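Local coordinates for protein possible translation initiation inhibitor (Rhodopseudomonas palustris, PDB 3LME) that is of unknown function but belongs to the YjgF-like group of small proteins that assemble as trimers, at residues 33-38 / 113-118; 77-82 / 121-126; 49-54 / 117-122. The protein carries 1 engineered substitution. One frame throughout, in Å; residues are numbered along the deposited sequence.

Interaction 1 (33-38 / 113-118); sequences GMHGTD and ALDQGD. Engineered in segment 33-38: His35 (natural residue Arg).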
loop_
_atom_site.group_PDB
_atom_site.type_symbol
_atom_site.label_atom_id
_atom_site.label_comp_id
_atom_site.label_asym_id
_atom_site.label_seq_id
_atom_site.Cartn_x
_atom_site.Cartn_y
_atom_site.Cartn_z
ATOM N N GLY A 33 9.107 2.101 4.432
ATOM C CA GLY A 33 9.672 0.848 3.967
ATOM C C GLY A 33 10.927 0.523 4.742
ATOM O O GLY A 33 11.814 1.372 4.872
ATOM N N MET A 34 10.977 -0.700 5.266
ATOM C CA MET A 34 12.097 -1.212 6.028
ATOM C C MET A 34 12.757 -2.376 5.316
ATOM O O MET A 34 12.088 -3.186 4.678
ATOM C CB MET A 34 11.606 -1.697 7.381
ATOM C CG MET A 34 11.333 -0.557 8.377
ATOM S SD MET A 34 12.749 0.492 8.700
ATOM C CE MET A 34 11.851 1.822 9.412
ATOM N N HIS A 35 14.076 -2.468 5.392
ATOM C CA HIS A 35 14.702 -3.704 4.955
ATOM C C HIS A 35 15.769 -4.184 5.903
ATOM O O HIS A 35 16.012 -3.546 6.930
ATOM C CB HIS A 35 15.125 -3.692 3.476
ATOM C CG HIS A 35 15.907 -2.496 3.074
ATOM N ND1 HIS A 35 17.280 -2.523 2.929
ATOM C CD2 HIS A 35 15.518 -1.233 2.779
ATOM C CE1 HIS A 35 17.710 -1.320 2.580
ATOM N NE2 HIS A 35 16.662 -0.516 2.491
ATOM N N GLY A 36 16.374 -5.323 5.582
ATOM C CA GLY A 36 17.239 -6.063 6.508
ATOM C C GLY A 36 18.635 -5.499 6.662
ATOM O O GLY A 36 19.619 -6.244 6.623
ATOM N N THR A 37 18.731 -4.183 6.850
ATOM C CA THR A 37 20.012 -3.541 7.121
ATOM C C THR A 37 20.278 -3.478 8.615
ATOM O O THR A 37 19.338 -3.489 9.412
ATOM C CB THR A 37 20.025 -2.105 6.650
ATOM O OG1 THR A 37 18.919 -1.426 7.250
ATOM C CG2 THR A 37 19.937 -2.036 5.153
ATOM N N ASP A 38 21.566 -3.406 8.966
ATOM C CA ASP A 38 22.032 -3.187 10.323
ATOM C C ASP A 38 21.873 -1.723 10.617
ATOM O O ASP A 38 22.366 -0.900 9.862
ATOM C CB ASP A 38 23.525 -3.575 10.403
ATOM C CG ASP A 38 24.182 -3.278 11.776
ATOM O OD1 ASP A 38 23.965 -2.186 12.361
ATOM O OD2 ASP A 38 24.944 -4.154 12.251
ATOM N N ALA A 113 13.077 -4.965 -8.525
ATOM C CA ALA A 113 14.218 -4.361 -7.825
ATOM C C ALA A 113 13.802 -3.626 -6.549
ATOM O O ALA A 113 12.681 -3.102 -6.465
ATOM C CB ALA A 113 15.013 -3.435 -8.762
ATOM N N LEU A 114 14.700 -3.597 -5.556
ATOM C CA LEU A 114 14.372 -3.013 -4.238
ATOM C C LEU A 114 15.360 -1.943 -3.818
ATOM O O LEU A 114 16.426 -1.839 -4.423
ATOM C CB LEU A 114 14.307 -4.116 -3.162
ATOM C CG LEU A 114 12.966 -4.833 -3.177
ATOM C CD1 LEU A 114 12.908 -5.906 -2.147
ATOM C CD2 LEU A 114 11.841 -3.842 -2.972
ATOM N N ASP A 115 15.019 -1.156 -2.792
ATOM C CA ASP A 115 16.053 -0.387 -2.065
ATOM C C ASP A 115 17.382 -1.224 -2.123
ATOM O O ASP A 115 17.419 -2.374 -1.654
ATOM C CB ASP A 115 15.635 -0.127 -0.578
ATOM C CG ASP A 115 14.710 1.152 -0.359
ATOM O OD1 ASP A 115 14.180 1.801 -1.313
ATOM O OD2 ASP A 115 14.490 1.495 0.833
ATOM N N GLN A 116 18.436 -0.702 -2.758
ATOM C CA GLN A 116 19.807 -1.275 -2.576
ATOM C C GLN A 116 20.140 -2.662 -3.214
ATOM O O GLN A 116 21.281 -3.151 -3.113
ATOM C CB GLN A 116 20.130 -1.297 -1.065
ATOM C CG GLN A 116 21.600 -1.243 -0.641
ATOM C CD GLN A 116 21.796 -0.417 0.652
ATOM O OE1 GLN A 116 21.704 0.824 0.616
ATOM N NE2 GLN A 116 22.068 -1.098 1.784
ATOM N N GLY A 117 19.165 -3.287 -3.876
ATOM C CA GLY A 117 19.366 -4.621 -4.459
ATOM C C GLY A 117 19.039 -5.709 -3.448
ATOM O O GLY A 117 19.371 -6.885 -3.655
ATOM N N ASP A 118 18.381 -5.295 -2.353
ATOM C CA ASP A 118 17.921 -6.181 -1.281
ATOM C C ASP A 118 16.902 -7.212 -1.790
ATOM O O ASP A 118 16.330 -7.057 -2.877
ATOM C CB ASP A 118 17.325 -5.353 -0.130
ATOM C CG ASP A 118 17.526 -6.011 1.253
ATOM O OD1 ASP A 118 17.213 -7.218 1.436
ATOM O OD2 ASP A 118 18.012 -5.308 2.172
#
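His35, an engineered residue where the natural sequence has arginine, hydrogen-bonds across from the end of strand 28-35 to the loop 113-118. Its ND1 donates to Asp118 OD2 at 3.0 Å. The bond is bent, with 135° at the hydrogen. OD2 is met on its anti side, and the donor lies 34° out of the carboxylate plane. The imidazole ring and this carboxylate are steeply inclined to each other. CG of His35 sits between the backbone N and the carbonyl carbon (chi1 49°), which carries the ring across to the loop.

Other contacts surround the ring. The Asp115 side chain crosses that of His35 at about a right angle, near NE2 and CD2. Its CB lies 3.3 Å from His35 NE2, and the carbonyl O of Asp115 lies over one ring face. Farther along, Thr37 CG2 reaches Gln116 NE2 at 4.1 Å.

Charge links the loop to its surroundings. Asp118 OD1 forms a salt bridge with Arg51. Asp115 OD1 pairs with Arg87 of the second subunit, so this loop lies at the subunit interface. A bound sulfate ion lies about 5 Å from the Asp115 side chain.

One carboxylate thus lies by ND1 and another by NE2. Asp118 divides its oxygens between His35 and Arg51, and Asp115 reaches the next subunit. The two acids of the loop tie strand, helix and neighbouring subunit together.

Interaction 2 (77-82 / 121-126); sequences TVFVTD and EIDGTF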
loop_
_atom_site.group_PDB
_atom_site.type_symbol
_atom_site.label_atom_id
_atom_site.label_comp_id
_atom_site.label_asym_id
_atom_site.label_seq_id
_atom_site.Cartn_x
_atom_site.Cartn_y
_atom_site.Cartn_z
ATOM N N THR A 77 2.717 -5.164 4.014
ATOM C CA THR A 77 2.907 -5.414 2.589
ATOM C C THR A 77 4.364 -5.797 2.369
ATOM O O THR A 77 5.262 -4.977 2.484
ATOM C CB THR A 77 2.452 -4.204 1.710
ATOM O OG1 THR A 77 1.220 -3.662 2.229
ATOM C CG2 THR A 77 2.234 -4.632 0.253
ATOM N N VAL A 78 4.601 -7.073 2.122
ATOM C CA VAL A 78 5.956 -7.541 1.895
ATOM C C VAL A 78 6.223 -7.613 0.400
ATOM O O VAL A 78 5.516 -8.312 -0.343
ATOM C CB VAL A 78 6.202 -8.905 2.535
ATOM C CG1 VAL A 78 7.701 -9.160 2.706
ATOM C CG2 VAL A 78 5.532 -8.969 3.866
ATOM N N PHE A 79 7.218 -6.852 -0.041
ATOM C CA PHE A 79 7.732 -6.958 -1.402
ATOM C C PHE A 79 9.037 -7.749 -1.369
ATOM O O PHE A 79 9.968 -7.426 -0.631
ATOM C CB PHE A 79 7.974 -5.575 -1.993
ATOM C CG PHE A 79 6.840 -4.619 -1.780
ATOM C CD1 PHE A 79 5.835 -4.494 -2.727
ATOM C CD2 PHE A 79 6.777 -3.838 -0.631
ATOM C CE1 PHE A 79 4.777 -3.615 -2.540
ATOM C CE2 PHE A 79 5.713 -2.928 -0.435
ATOM C CZ PHE A 79 4.714 -2.829 -1.399
ATOM N N VAL A 80 9.085 -8.806 -2.154
ATOM C CA VAL A 80 10.269 -9.611 -2.257
ATOM C C VAL A 80 10.665 -9.792 -3.728
ATOM O O VAL A 80 9.965 -9.384 -4.661
ATOM C CB VAL A 80 10.087 -11.003 -1.585
ATOM C CG1 VAL A 80 9.473 -10.862 -0.219
ATOM C CG2 VAL A 80 9.244 -11.919 -2.460
ATOM N N THR A 81 11.795 -10.452 -3.903
ATOM C CA THR A 81 12.504 -10.494 -5.143
ATOM C C THR A 81 12.270 -11.812 -5.870
ATOM O O THR A 81 12.457 -11.893 -7.103
ATOM C CB THR A 81 13.978 -10.179 -4.847
ATOM O OG1 THR A 81 14.247 -8.893 -5.394
ATOM C CG2 THR A 81 14.976 -11.240 -5.394
ATOM N N ASP A 82 11.839 -12.818 -5.096
ATOM C CA ASP A 82 11.531 -14.155 -5.586
ATOM C C ASP A 82 10.496 -14.739 -4.627
ATOM O O ASP A 82 10.823 -15.351 -3.633
ATOM C CB ASP A 82 12.818 -14.998 -5.653
ATOM C CG ASP A 82 12.605 -16.417 -6.235
ATOM O OD1 ASP A 82 11.453 -16.859 -6.491
ATOM O OD2 ASP A 82 13.631 -17.106 -6.425
ATOM N N GLU A 121 11.531 -5.968 1.170
ATOM C CA GLU A 121 11.255 -4.720 1.842
ATOM C C GLU A 121 9.820 -4.816 2.352
ATOM O O GLU A 121 9.001 -5.501 1.737
ATOM C CB GLU A 121 11.416 -3.582 0.853
ATOM C CG GLU A 121 11.320 -2.198 1.444
ATOM C CD GLU A 121 11.866 -1.145 0.502
ATOM O OE1 GLU A 121 11.627 0.052 0.744
ATOM O OE2 GLU A 121 12.546 -1.509 -0.488
ATOM N N ILE A 122 9.521 -4.169 3.480
ATOM C CA ILE A 122 8.206 -4.331 4.092
ATOM C C ILE A 122 7.590 -3.011 4.478
ATOM O O ILE A 122 8.299 -2.119 4.865
ATOM C CB ILE A 122 8.219 -5.342 5.299
ATOM C CG1 ILE A 122 6.802 -5.592 5.840
ATOM C CG2 ILE A 122 9.097 -4.852 6.456
ATOM C CD1 ILE A 122 6.664 -6.857 6.655
ATOM N N ASP A 123 6.271 -2.906 4.341
ATOM C CA ASP A 123 5.476 -1.750 4.783
ATOM C C ASP A 123 4.518 -2.139 5.893
ATOM O O ASP A 123 3.691 -3.028 5.709
ATOM C CB ASP A 123 4.625 -1.217 3.651
ATOM C CG ASP A 123 5.417 -0.450 2.651
ATOM O OD1 ASP A 123 6.632 -0.239 2.904
ATOM O OD2 ASP A 123 4.819 -0.058 1.613
ATOM N N GLY A 124 4.610 -1.460 7.029
ATOM C CA GLY A 124 3.832 -1.825 8.185
ATOM C C GLY A 124 3.005 -0.656 8.600
ATOM O O GLY A 124 3.494 0.470 8.594
ATOM N N THR A 125 1.751 -0.939 8.947
ATOM C CA THR A 125 0.779 0.037 9.462
ATOM C C THR A 125 0.155 -0.515 10.747
ATOM O O THR A 125 -0.279 -1.658 10.793
ATOM C CB THR A 125 -0.299 0.310 8.409
ATOM O OG1 THR A 125 0.351 0.631 7.182
ATOM C CG2 THR A 125 -1.214 1.456 8.817
ATOM N N PHE A 126 0.155 0.294 11.797
ATOM C CA PHE A 126 -0.242 -0.175 13.120
ATOM C C PHE A 126 -1.358 0.703 13.697
ATOM O O PHE A 126 -1.452 1.906 13.397
ATOM C CB PHE A 126 0.953 -0.174 14.069
ATOM C CG PHE A 126 2.092 -1.081 13.646
ATOM C CD1 PHE A 126 2.935 -0.738 12.584
ATOM C CD2 PHE A 126 2.358 -2.240 14.340
ATOM C CE1 PHE A 126 3.981 -1.565 12.212
ATOM C CE2 PHE A 126 3.404 -3.070 13.978
ATOM C CZ PHE A 126 4.217 -2.743 12.911
#
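Thr77 and Phe79 pair with Asp123 and Glu121 in a regular antiparallel ladder. The axes of strands 77-80 and 121-126 come within 4.7 Å, and their directions differ by 174°. Thr77 with Asp123 and Phe79 with Glu121 are hydrogen-bonded pairs, and Val78 with Ile122 is the non-hydrogen-bonded pair between them. Each hydrogen-bonded pair has two backbone bonds. Thr77 N reaches Asp123 O at 2.9 Å, and Glu121 N reaches Phe79 O at 2.8 Å; both return bonds are also made. The CA of Ile122 adds a C-H...O contact of 3.4 Å to Thr77 O.

The Phe79 side chain lies on the sheet face shared with Thr77, Glu121 and Asp123. Its CB is 3.9 Å from Glu121 O. Its CG lies beside the backbone N and anti to the carbonyl carbon (chi1 -47°), which places the ring beside Asp123. CD2 comes to 3.6 Å from Glu121 O. Farther out, CE2 meets Asp123 OD2, also at 3.6 Å. CZ, at the tip, is more distant from this oxygen. The carboxylate therefore meets the ring at its edge, with the two planes 74° apart. The ring's slightly positive edge probably suits it, and OD2 also has a long, weak ion pair with Arg75 of the second subunit.

On the other face, Val78 CG2 packs on Ile122 CD1 at 3.7 Å. There Ile122 also touches Met55, Phe56 and Met59 of helix 48-64. Phe79 packs on Leu109 of its own chain and on Leu109 of the second subunit. The strand pair lies inside the sheet, between strands 28-35 and 106-110.

Interaction 3 (49-54 / 117-122); sequences EARIRR and GDIAEI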
loop_
_atom_site.group_PDB
_atom_site.type_symbol
_atom_site.label_atom_id
_atom_site.label_comp_id
_atom_site.label_asym_id
_atom_site.label_seq_id
_atom_site.Cartn_x
_atom_site.Cartn_y
_atom_site.Cartn_z
ATOM N N GLU A 49 17.465 -15.792 5.956
ATOM C CA GLU A 49 16.561 -15.681 7.078
ATOM C C GLU A 49 16.969 -14.556 8.064
ATOM O O GLU A 49 16.133 -13.835 8.600
ATOM C CB GLU A 49 16.496 -17.040 7.742
ATOM C CG GLU A 49 15.648 -17.129 8.960
ATOM C CD GLU A 49 15.568 -18.560 9.447
ATOM O OE1 GLU A 49 15.523 -19.471 8.573
ATOM O OE2 GLU A 49 15.551 -18.769 10.690
ATOM N N ALA A 50 18.269 -14.397 8.278
ATOM C CA ALA A 50 18.790 -13.315 9.081
ATOM C C ALA A 50 18.338 -12.015 8.460
ATOM O O ALA A 50 17.970 -11.100 9.177
ATOM C CB ALA A 50 20.302 -13.389 9.153
ATOM N N ARG A 51 18.331 -11.939 7.128
ATOM C CA ARG A 51 17.956 -10.710 6.413
ATOM C C ARG A 51 16.519 -10.316 6.646
ATOM O O ARG A 51 16.222 -9.171 6.955
ATOM C CB ARG A 51 18.155 -10.895 4.931
ATOM C CG ARG A 51 18.110 -9.621 4.169
ATOM C CD ARG A 51 19.467 -8.934 4.148
ATOM N NE ARG A 51 19.712 -8.443 2.801
ATOM C CZ ARG A 51 20.467 -9.070 1.899
ATOM N NH1 ARG A 51 20.602 -8.544 0.682
ATOM N NH2 ARG A 51 21.106 -10.192 2.220
ATOM N N ILE A 52 15.631 -11.286 6.494
ATOM C CA ILE A 52 14.230 -11.075 6.682
ATOM C C ILE A 52 13.863 -10.833 8.143
ATOM O O ILE A 52 13.072 -9.902 8.428
ATOM C CB ILE A 52 13.441 -12.224 6.085
ATOM C CG1 ILE A 52 13.352 -12.025 4.572
ATOM C CG2 ILE A 52 12.037 -12.279 6.686
ATOM C CD1 ILE A 52 13.096 -13.272 3.821
ATOM N N ARG A 53 14.416 -11.638 9.068
ATOM C CA ARG A 53 14.206 -11.390 10.516
ATOM C C ARG A 53 14.601 -9.939 10.852
ATOM O O ARG A 53 13.857 -9.217 11.532
ATOM C CB ARG A 53 14.942 -12.416 11.401
ATOM C CG ARG A 53 14.853 -12.185 12.930
ATOM C CD ARG A 53 13.386 -11.984 13.408
ATOM N NE ARG A 53 13.166 -11.758 14.860
ATOM C CZ ARG A 53 12.973 -12.726 15.765
ATOM N NH1 ARG A 53 13.017 -13.991 15.389
ATOM N NH2 ARG A 53 12.746 -12.430 17.045
ATOM N N ARG A 54 15.726 -9.502 10.303
ATOM C CA ARG A 54 16.215 -8.170 10.567
ATOM C C ARG A 54 15.341 -7.080 9.968
ATOM O O ARG A 54 15.233 -5.988 10.532
ATOM C CB ARG A 54 17.646 -8.024 10.067
ATOM C CG ARG A 54 18.352 -6.748 10.512
ATOM C CD ARG A 54 18.500 -6.787 11.990
ATOM N NE ARG A 54 19.624 -5.961 12.394
ATOM C CZ ARG A 54 20.832 -6.419 12.705
ATOM N NH1 ARG A 54 21.101 -7.716 12.653
ATOM N NH2 ARG A 54 21.777 -5.553 13.060
ATOM N N GLY A 117 19.165 -3.287 -3.876
ATOM C CA GLY A 117 19.366 -4.621 -4.459
ATOM C C GLY A 117 19.039 -5.709 -3.448
ATOM O O GLY A 117 19.371 -6.885 -3.655
ATOM N N ASP A 118 18.381 -5.295 -2.353
ATOM C CA ASP A 118 17.921 -6.181 -1.281
ATOM C C ASP A 118 16.902 -7.212 -1.790
ATOM O O ASP A 118 16.330 -7.057 -2.877
ATOM C CB ASP A 118 17.325 -5.353 -0.130
ATOM C CG ASP A 118 17.526 -6.011 1.253
ATOM O OD1 ASP A 118 17.213 -7.218 1.436
ATOM O OD2 ASP A 118 18.012 -5.308 2.172
ATOM N N ILE A 119 16.688 -8.263 -1.005
ATOM C CA ILE A 119 15.727 -9.300 -1.352
ATOM C C ILE A 119 14.296 -9.091 -0.840
ATOM O O ILE A 119 13.394 -9.799 -1.244
ATOM C CB ILE A 119 16.211 -10.683 -0.907
ATOM C CG1 ILE A 119 16.088 -10.851 0.615
ATOM C CG2 ILE A 119 17.612 -10.916 -1.408
ATOM C CD1 ILE A 119 16.480 -12.224 1.095
ATOM N N ALA A 120 14.081 -8.129 0.038
ATOM C CA ALA A 120 12.783 -7.959 0.668
ATOM C C ALA A 120 12.685 -6.599 1.323
ATOM O O ALA A 120 13.636 -6.133 1.953
ATOM C CB ALA A 120 12.522 -9.055 1.690
ATOM N N GLU A 121 11.531 -5.968 1.170
ATOM C CA GLU A 121 11.255 -4.720 1.842
ATOM C C GLU A 121 9.820 -4.816 2.352
ATOM O O GLU A 121 9.001 -5.501 1.737
ATOM C CB GLU A 121 11.416 -3.582 0.853
ATOM C CG GLU A 121 11.320 -2.198 1.444
ATOM C CD GLU A 121 11.866 -1.145 0.502
ATOM O OE1 GLU A 121 11.627 0.052 0.744
ATOM O OE2 GLU A 121 12.546 -1.509 -0.488
ATOM N N ILE A 122 9.521 -4.169 3.480
ATOM C CA ILE A 122 8.206 -4.331 4.092
ATOM C C ILE A 122 7.590 -3.011 4.478
ATOM O O ILE A 122 8.299 -2.119 4.865
ATOM C CB ILE A 122 8.219 -5.342 5.299
ATOM C CG1 ILE A 122 6.802 -5.592 5.840
ATOM C CG2 ILE A 122 9.097 -4.852 6.456
ATOM C CD1 ILE A 122 6.664 -6.857 6.655
#
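Asp118 OD1 is gripped by two N-H groups at the point where helix 48-64 packs against the start of strand 120-127. This is helix-on-sheet packing in the alpha+beta fold of YjgF-like proteins. The backbone N of Ile119 donates to OD1 at 2.7 Å, and OD1 accepts with its anti lone pair. Arg51 NE makes the other bond to OD1 at 3.1 Å; it is weak, with 129° at the hydrogen, but forms part of a salt bridge.

Arg51 and Asp118 approach from opposite directions. CG of Arg51 is anti to its own N (chi1 -166°), and bends at chi2 and chi3 fold the chain so that NE faces the loop. The guanidinium and carboxylate planes are 60° apart, and OD2 lies at the guanidinium edge. A weak bond from NH2 to Val45 O gives the group a further hold. The backbone bond from Ile119 probably helps to fix the carboxylate's rotation.

Beside the salt bridge the contact is apolar. Ile119 packs along the arginine chain, and its CG1 is 4.3 Å from Arg51 CG. Ile52 also touches Val89 and Val93 of helix 83-98. Across the contact, CG1 of Ile52 packs on Ala120 CB at 4.2 Å.

Strand 120-127 and the loop before it join all three contacts. Interaction 2 is fully buried and holds neighbouring strands by backbone bonds. Interaction 3 is also buried, but it sets a helix against the sheet through apolar side chains and one salt bridge. Interaction 1 is partly buried and joins a strand end to a loop through polar side chains. Asp118 serves interactions 1 and 3 with different oxygens. Interactions 1 and 2 meet where Met34 O and Ile122 N probably bond between adjacent strands. Both also touch the second subunit, whereas interaction 3 lies mainly within its own chain, on the helix side of the sheet.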